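PDB 4Q3M: MGS-M4 from Unidentified, which probably reduces aldehydes or ketones with a nicotinamide cofactor, as an aldo-keto reductase of the TIM-barrel fold whose natural substrate is unknown. Local coordinates for residues I15-F20 / Y28-A33; M144-M147 / P153-V156; S189-D194 / K263-E268. One frame throughout, in Å; residues are numbered along the deposited sequence.

Contact 1 of 3, residues I15-F20 / Y28-A33; sequences IGLGTF and YNAVKA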
# COMPACT_ATOMS: atom_id res chain seq x y z
N ILE A 15 -23.72 5.61 7.17
CA ILE A 15 -23.01 6.87 7.31
C ILE A 15 -22.79 7.17 8.80
O ILE A 15 -23.59 6.77 9.64
CB ILE A 15 -23.75 8.04 6.64
CG1 ILE A 15 -22.82 9.24 6.46
CG2 ILE A 15 -25.01 8.42 7.42
CD1 ILE A 15 -23.49 10.45 5.84
N GLY A 16 -21.70 7.86 9.10
CA GLY A 16 -21.40 8.23 10.47
C GLY A 16 -20.43 9.39 10.54
O GLY A 16 -19.77 9.72 9.55
N LEU A 17 -20.35 10.02 11.71
CA LEU A 17 -19.43 11.14 11.90
C LEU A 17 -18.03 10.65 12.24
O LEU A 17 -17.85 9.81 13.13
CB LEU A 17 -19.93 12.06 13.01
CG LEU A 17 -18.96 13.19 13.38
CD1 LEU A 17 -18.76 14.14 12.21
CD2 LEU A 17 -19.44 13.93 14.62
N GLY A 18 -17.04 11.16 11.52
CA GLY A 18 -15.65 10.87 11.82
C GLY A 18 -15.10 11.88 12.80
O GLY A 18 -15.37 13.08 12.69
N THR A 19 -14.33 11.40 13.77
CA THR A 19 -13.72 12.28 14.77
C THR A 19 -12.20 12.20 14.70
O THR A 19 -11.64 11.11 14.73
CB THR A 19 -14.19 11.93 16.19
OG1 THR A 19 -13.70 10.64 16.56
CG2 THR A 19 -15.71 11.95 16.28
N PHE A 20 -11.55 13.35 14.61
CA PHE A 20 -10.09 13.39 14.62
C PHE A 20 -9.58 14.07 15.88
O PHE A 20 -10.29 14.86 16.50
CB PHE A 20 -9.56 14.10 13.37
CG PHE A 20 -10.04 15.52 13.22
CD1 PHE A 20 -9.33 16.56 13.79
CD2 PHE A 20 -11.18 15.80 12.49
CE1 PHE A 20 -9.76 17.87 13.65
CE2 PHE A 20 -11.62 17.11 12.35
CZ PHE A 20 -10.91 18.14 12.93
N TYR A 28 -16.63 17.50 21.13
CA TYR A 28 -17.91 17.47 21.82
C TYR A 28 -19.01 18.12 20.98
O TYR A 28 -20.08 17.55 20.79
CB TYR A 28 -17.80 18.16 23.18
CG TYR A 28 -19.13 18.40 23.86
CD1 TYR A 28 -19.75 17.40 24.60
CD2 TYR A 28 -19.78 19.63 23.76
CE1 TYR A 28 -20.96 17.61 25.22
CE2 TYR A 28 -20.99 19.85 24.38
CZ TYR A 28 -21.58 18.84 25.11
OH TYR A 28 -22.79 19.05 25.72
N ASN A 29 -18.73 19.33 20.50
CA ASN A 29 -19.70 20.08 19.70
C ASN A 29 -20.06 19.37 18.40
O ASN A 29 -21.22 19.33 18.00
CB ASN A 29 -19.17 21.48 19.40
CG ASN A 29 -19.13 22.37 20.62
OD1 ASN A 29 -19.92 22.20 21.55
ND2 ASN A 29 -18.21 23.32 20.63
N ALA A 30 -19.05 18.80 17.75
CA ALA A 30 -19.23 18.14 16.46
C ALA A 30 -20.18 16.95 16.57
O ALA A 30 -21.04 16.76 15.71
CB ALA A 30 -17.89 17.69 15.90
N VAL A 31 -20.01 16.15 17.62
CA VAL A 31 -20.83 14.97 17.83
C VAL A 31 -22.32 15.31 17.94
O VAL A 31 -23.15 14.71 17.26
CB VAL A 31 -20.40 14.20 19.10
CG1 VAL A 31 -21.43 13.14 19.46
CG2 VAL A 31 -19.04 13.56 18.89
N LYS A 32 -22.64 16.30 18.77
CA LYS A 32 -24.03 16.70 18.96
C LYS A 32 -24.59 17.41 17.74
O LYS A 32 -25.74 17.21 17.37
CB LYS A 32 -24.17 17.59 20.20
CG LYS A 32 -25.60 17.98 20.49
CD LYS A 32 -26.03 17.50 21.86
CE LYS A 32 -25.12 18.04 22.94
NZ LYS A 32 -25.60 17.69 24.29
N ALA A 33 -23.77 18.26 17.12
CA ALA A 33 -24.16 18.94 15.89
C ALA A 33 -24.49 17.92 14.81
O ALA A 33 -25.30 18.19 13.92
CB ALA A 33 -23.07 19.88 15.42
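The flat group that Leu17 meets is the peptide linking Ala30 to Val31: the CD2 methyl lies over one face of it, toward the carbonyl side, with Leu17 CD2 3.4 Å from Ala30 O and 3.7 Å from Ala30 C. No aromatic ring takes part across the two segments. At the margin of the peptide, Leu17 CD2 lies 3.6 Å from Val31 CA; farther off, Ala30 CB and Val31 CG2 are each 4.3 Å from Leu17 CD2. With CG turned anti to the backbone N (chi1 174°), the leucine stretches from strand 17-18 toward helix 26-37 and sets one branch against it.

This is the first step of the beta-alpha-beta unit made of strand 17-18, helix 26-37 and strand 41-43 in the TIM barrel. Ala30 suits the place because a single methyl lets the strand residue come close to the helix backbone; branched Val31 fills more room and also reaches Ile42 and helix 51-59. Thr19 OG1 hydrogen-bonds to Asp43 O on the neighbouring strand, while Thr19 CG2 approaches Val31 CG2 only loosely, at 4.5 Å. Since no hydrogen bond crosses between the segments, cohesion comes from van der Waals contact of a buried methyl with helix backbone and apolar side chains, and shape rather than bond direction sets how strand and helix fit.

Contact 2 of 3, residues M144-M147 / P153-V156; sequences MYLM and PPMV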
# COMPACT_ATOMS: atom_id res chain seq x y z
N MET A 144 -6.76 -12.80 5.57
CA MET A 144 -6.69 -14.25 5.35
C MET A 144 -6.28 -14.98 6.62
O MET A 144 -6.76 -16.07 6.91
CB MET A 144 -5.72 -14.58 4.22
CG MET A 144 -6.14 -14.06 2.85
SD MET A 144 -5.29 -14.86 1.47
CE MET A 144 -3.59 -14.38 1.78
N TYR A 145 -5.38 -14.36 7.39
CA TYR A 145 -4.90 -14.94 8.63
C TYR A 145 -6.01 -14.97 9.69
O TYR A 145 -6.15 -15.96 10.41
CB TYR A 145 -3.70 -14.16 9.16
CG TYR A 145 -3.07 -14.77 10.40
CD1 TYR A 145 -2.16 -15.81 10.29
CD2 TYR A 145 -3.38 -14.29 11.66
CE1 TYR A 145 -1.58 -16.37 11.42
CE2 TYR A 145 -2.80 -14.84 12.79
CZ TYR A 145 -1.91 -15.88 12.66
OH TYR A 145 -1.33 -16.43 13.79
N LEU A 146 -6.72 -13.89 9.82
CA LEU A 146 -7.85 -13.81 10.69
C LEU A 146 -9.03 -14.73 10.29
O LEU A 146 -9.62 -15.35 11.14
CB LEU A 146 -8.25 -12.35 10.81
CG LEU A 146 -8.19 -11.67 12.16
CD1 LEU A 146 -6.93 -12.02 12.91
CD2 LEU A 146 -8.27 -10.19 11.98
N MET A 147 -9.35 -14.81 9.00
CA MET A 147 -10.37 -15.71 8.48
C MET A 147 -10.04 -17.16 8.83
O MET A 147 -10.93 -17.95 9.14
CB MET A 147 -10.50 -15.56 6.96
CG MET A 147 -11.06 -14.23 6.51
SD MET A 147 -12.69 -13.89 7.19
CE MET A 147 -13.62 -15.26 6.52
N PRO A 153 -15.45 -14.74 13.03
CA PRO A 153 -14.93 -14.07 11.84
C PRO A 153 -15.11 -12.55 11.86
O PRO A 153 -16.13 -12.06 12.34
CB PRO A 153 -15.75 -14.69 10.70
CG PRO A 153 -16.12 -16.04 11.21
CD PRO A 153 -16.34 -15.86 12.68
N PRO A 154 -14.11 -11.81 11.34
CA PRO A 154 -14.13 -10.35 11.24
C PRO A 154 -15.39 -9.83 10.56
O PRO A 154 -15.86 -10.44 9.59
CB PRO A 154 -12.89 -10.04 10.40
CG PRO A 154 -11.97 -11.17 10.68
CD PRO A 154 -12.85 -12.38 10.84
N MET A 155 -15.93 -8.73 11.05
CA MET A 155 -17.19 -8.20 10.55
C MET A 155 -16.99 -6.90 9.78
O MET A 155 -17.77 -6.58 8.88
CB MET A 155 -18.17 -8.00 11.70
CG MET A 155 -18.32 -9.21 12.61
SD MET A 155 -19.38 -8.91 14.04
CE MET A 155 -19.23 -10.47 14.90
N VAL A 156 -15.96 -6.15 10.15
CA VAL A 156 -15.70 -4.84 9.55
C VAL A 156 -14.21 -4.62 9.30
O VAL A 156 -13.38 -4.93 10.15
CB VAL A 156 -16.24 -3.69 10.44
CG1 VAL A 156 -15.78 -2.34 9.93
CG2 VAL A 156 -17.76 -3.74 10.53
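Pro154 presents its ring to Leu146 and Met147, two consecutive residues of helix 140-149, where the TIM barrel turns back from this helix to strand 156-160. The two different side chains of the helix meet neighbouring ring carbons. Leu146 lays its near end and one branch against a single one: CB is 3.9 Å from Pro154 CG, and Leu146 CD2 is 4.0 Å from that same Pro154 CG. The leucine crosses the proline obliquely, and it also packs on Val135 of the adjoining strand.

Met147 reaches the proline by folding. Its CG stands anti to the carbonyl carbon (chi1 -67°), and a further bend at chi2 (-59°) sets the sulfur against the ring, while chi3 (-60°) leaves the terminal CE farther from Pro154. A flexible thioether suits this spot, because it can mould itself to the proline while also touching Tyr173 of helix 168-176.

Both Pro153 and Pro154 have polyproline-like backbone angles, in keeping with an extended connection into strand 156-160. Pro154 has no amide hydrogen to satisfy in this buried place, and its compact ring, which also touches Tyr118 of helix 111-126, offers apolar carbons to the helix. Nearby on the helix, Met144 packs on Met144 of the second subunit. Within the contact itself, Met147 SD lies 4.0 Å from Pro154 CD, the ring carbon bonded to the proline nitrogen.

Contact 3 of 3, residues S189-D194 / K263-E268; sequences SHQIKD and KKIFTE. With SO4 (sulfate ion), chain G.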
# COMPACT_ATOMS: atom_id res chain seq x y z
N SER A 189 -9.13 13.35 3.22
CA SER A 189 -8.53 13.97 4.40
C SER A 189 -7.83 15.30 4.11
O SER A 189 -8.41 16.18 3.47
CB SER A 189 -7.52 13.01 5.05
OG SER A 189 -6.88 13.61 6.16
N HIS A 190 -6.59 15.43 4.56
CA HIS A 190 -5.81 16.65 4.39
C HIS A 190 -5.48 16.91 2.92
O HIS A 190 -5.06 18.01 2.56
CB HIS A 190 -4.53 16.59 5.22
CG HIS A 190 -3.60 15.48 4.82
ND1 HIS A 190 -2.62 15.64 3.86
CD2 HIS A 190 -3.51 14.20 5.25
CE1 HIS A 190 -1.97 14.50 3.72
NE2 HIS A 190 -2.48 13.61 4.55
N GLN A 191 -5.66 15.90 2.08
CA GLN A 191 -5.53 16.06 0.64
C GLN A 191 -6.88 16.41 0.03
O GLN A 191 -7.23 15.94 -1.05
CB GLN A 191 -4.96 14.79 -0.00
CG GLN A 191 -3.51 14.52 0.36
CD GLN A 191 -2.58 15.62 -0.12
OE1 GLN A 191 -1.77 16.14 0.65
NE2 GLN A 191 -2.69 15.97 -1.40
N ILE A 192 -7.63 17.24 0.75
CA ILE A 192 -8.97 17.67 0.35
C ILE A 192 -8.97 18.36 -1.02
O ILE A 192 -9.99 18.39 -1.71
CB ILE A 192 -9.58 18.61 1.42
CG1 ILE A 192 -11.04 18.94 1.11
CG2 ILE A 192 -8.75 19.88 1.55
CD1 ILE A 192 -11.96 17.73 1.12
N LYS A 193 -7.82 18.90 -1.41
CA LYS A 193 -7.73 19.72 -2.62
C LYS A 193 -7.90 18.94 -3.92
O LYS A 193 -8.59 19.40 -4.83
CB LYS A 193 -6.39 20.47 -2.64
CG LYS A 193 -6.51 21.93 -2.27
CD LYS A 193 -5.27 22.71 -2.64
CE LYS A 193 -4.06 22.26 -1.84
NZ LYS A 193 -2.79 22.73 -2.45
N ASP A 194 -7.27 17.77 -4.02
CA ASP A 194 -7.37 16.95 -5.23
C ASP A 194 -8.81 16.59 -5.55
O ASP A 194 -9.19 16.50 -6.72
CB ASP A 194 -6.53 15.68 -5.10
CG ASP A 194 -5.11 15.86 -5.60
OD1 ASP A 194 -4.93 16.09 -6.81
OD2 ASP A 194 -4.17 15.76 -4.78
N LYS A 263 -3.13 6.35 -5.72
CA LYS A 263 -2.20 7.04 -4.83
C LYS A 263 -2.71 6.98 -3.39
O LYS A 263 -3.58 7.76 -3.00
CB LYS A 263 -2.01 8.49 -5.27
CG LYS A 263 -1.12 9.31 -4.35
CD LYS A 263 -1.04 10.76 -4.79
CE LYS A 263 -0.15 10.92 -6.02
NZ LYS A 263 1.28 10.67 -5.70
N LYS A 264 -2.17 6.05 -2.62
CA LYS A 264 -2.57 5.89 -1.23
C LYS A 264 -2.00 7.00 -0.36
O LYS A 264 -0.80 7.29 -0.42
CB LYS A 264 -2.13 4.52 -0.70
CG LYS A 264 -2.55 4.25 0.74
CD LYS A 264 -2.47 2.76 1.06
CE LYS A 264 -2.80 2.49 2.51
NZ LYS A 264 -4.10 3.11 2.91
N ILE A 265 -2.85 7.63 0.44
CA ILE A 265 -2.44 8.76 1.26
C ILE A 265 -1.75 8.33 2.55
O ILE A 265 -0.69 8.84 2.89
CB ILE A 265 -3.65 9.66 1.62
CG1 ILE A 265 -4.34 10.16 0.35
CG2 ILE A 265 -3.21 10.82 2.49
CD1 ILE A 265 -5.56 11.01 0.61
N PHE A 266 -2.36 7.39 3.26
CA PHE A 266 -1.88 7.02 4.59
C PHE A 266 -0.89 5.85 4.57
O PHE A 266 -0.66 5.24 3.52
CB PHE A 266 -3.06 6.69 5.50
CG PHE A 266 -3.94 7.88 5.78
CD1 PHE A 266 -3.61 8.78 6.78
CD2 PHE A 266 -5.08 8.11 5.03
CE1 PHE A 266 -4.41 9.87 7.04
CE2 PHE A 266 -5.89 9.21 5.29
CZ PHE A 266 -5.55 10.09 6.30
N THR A 267 -0.32 5.57 5.73
CA THR A 267 0.74 4.58 5.90
C THR A 267 0.45 3.24 5.24
O THR A 267 -0.65 2.70 5.37
CB THR A 267 1.03 4.34 7.40
OG1 THR A 267 1.19 5.59 8.07
CG2 THR A 267 2.29 3.50 7.58
N GLU A 268 1.44 2.71 4.53
CA GLU A 268 1.32 1.41 3.88
C GLU A 268 1.06 0.33 4.92
O GLU A 268 1.62 0.37 6.02
CB GLU A 268 2.58 1.10 3.07
CG GLU A 268 2.38 0.12 1.93
CD GLU A 268 2.33 -1.33 2.39
OE1 GLU A 268 3.05 -1.67 3.35
OE2 GLU A 268 1.57 -2.12 1.80
S SO4 G . -12.21 13.07 5.61
O1 SO4 G . -11.87 14.45 5.92
O2 SO4 G . -11.67 12.19 6.65
O3 SO4 G . -13.66 12.92 5.55
O4 SO4 G . -11.63 12.71 4.32
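In the loop that follows strand 180-184, Ser189, His190 and Gln191 meet Ile265 and Phe266 of the C-terminal tail. Ser189 CB stands at the edge of the Phe266 ring, near its plane, 3.7 Å from Phe266 CZ. Ile265 divides its two branches between neighbours: CG2 approaches the imidazole, 3.5 Å from His190 NE2, and Ile265 CD1 lies 3.9 Å from Gln191 CB. With CG2 anti to the backbone N and CG1 beside it (chi1 -58°), this beta-branched residue offers separate methyls to two partners. That same CG2 also sits above one face of the Phe266 ring, toward its rim.

Loops at the C-terminal ends of the strands surround the active-site mouth in a TIM barrel, and in aldo-keto reductases the loop after the seventh strand commonly grips the cofactor's pyrophosphate. Consistent with this, Ser189 N donates to O4 of a sulfate at 2.8 Å with an N-H...O angle of 150°; Leu187 N and Lys230 N bind the same ion, which probably came from the crystallisation liquor. The backbone N-H of Ser189 serves the anion; its short side chain lets CB come close to the aromatic edge.

The tail is tied to the end of strand 156-160, where the Glu160 carboxylate accepts hydrogen bonds from Ile265 N and Phe266 N and forms a salt bridge with Lys264. The Phe266 ring also meets that of Tyr184, their planes inclined at about 60°.

Overall arrangement
Contacts 1 and 2 are buried and lie on opposite sides of the chain's centre, their own centres about 28 Å apart; contact 1 joins a strand to the following helix, contact 2 a helix to the loop before the next strand. Neither has a hydrogen bond across its segments; both rest on van der Waals packing, contact 1 against a helix peptide, contact 2 against a proline ring. Contact 3 lies at the surface and unites segments far apart in sequence, a loop after strand 180-184 and the C-terminal tail, mixing aliphatic, aromatic and polar groups beside a bound anion. No two contacts touch; contacts 1 and 3 come nearest, with atoms about 8 Å apart.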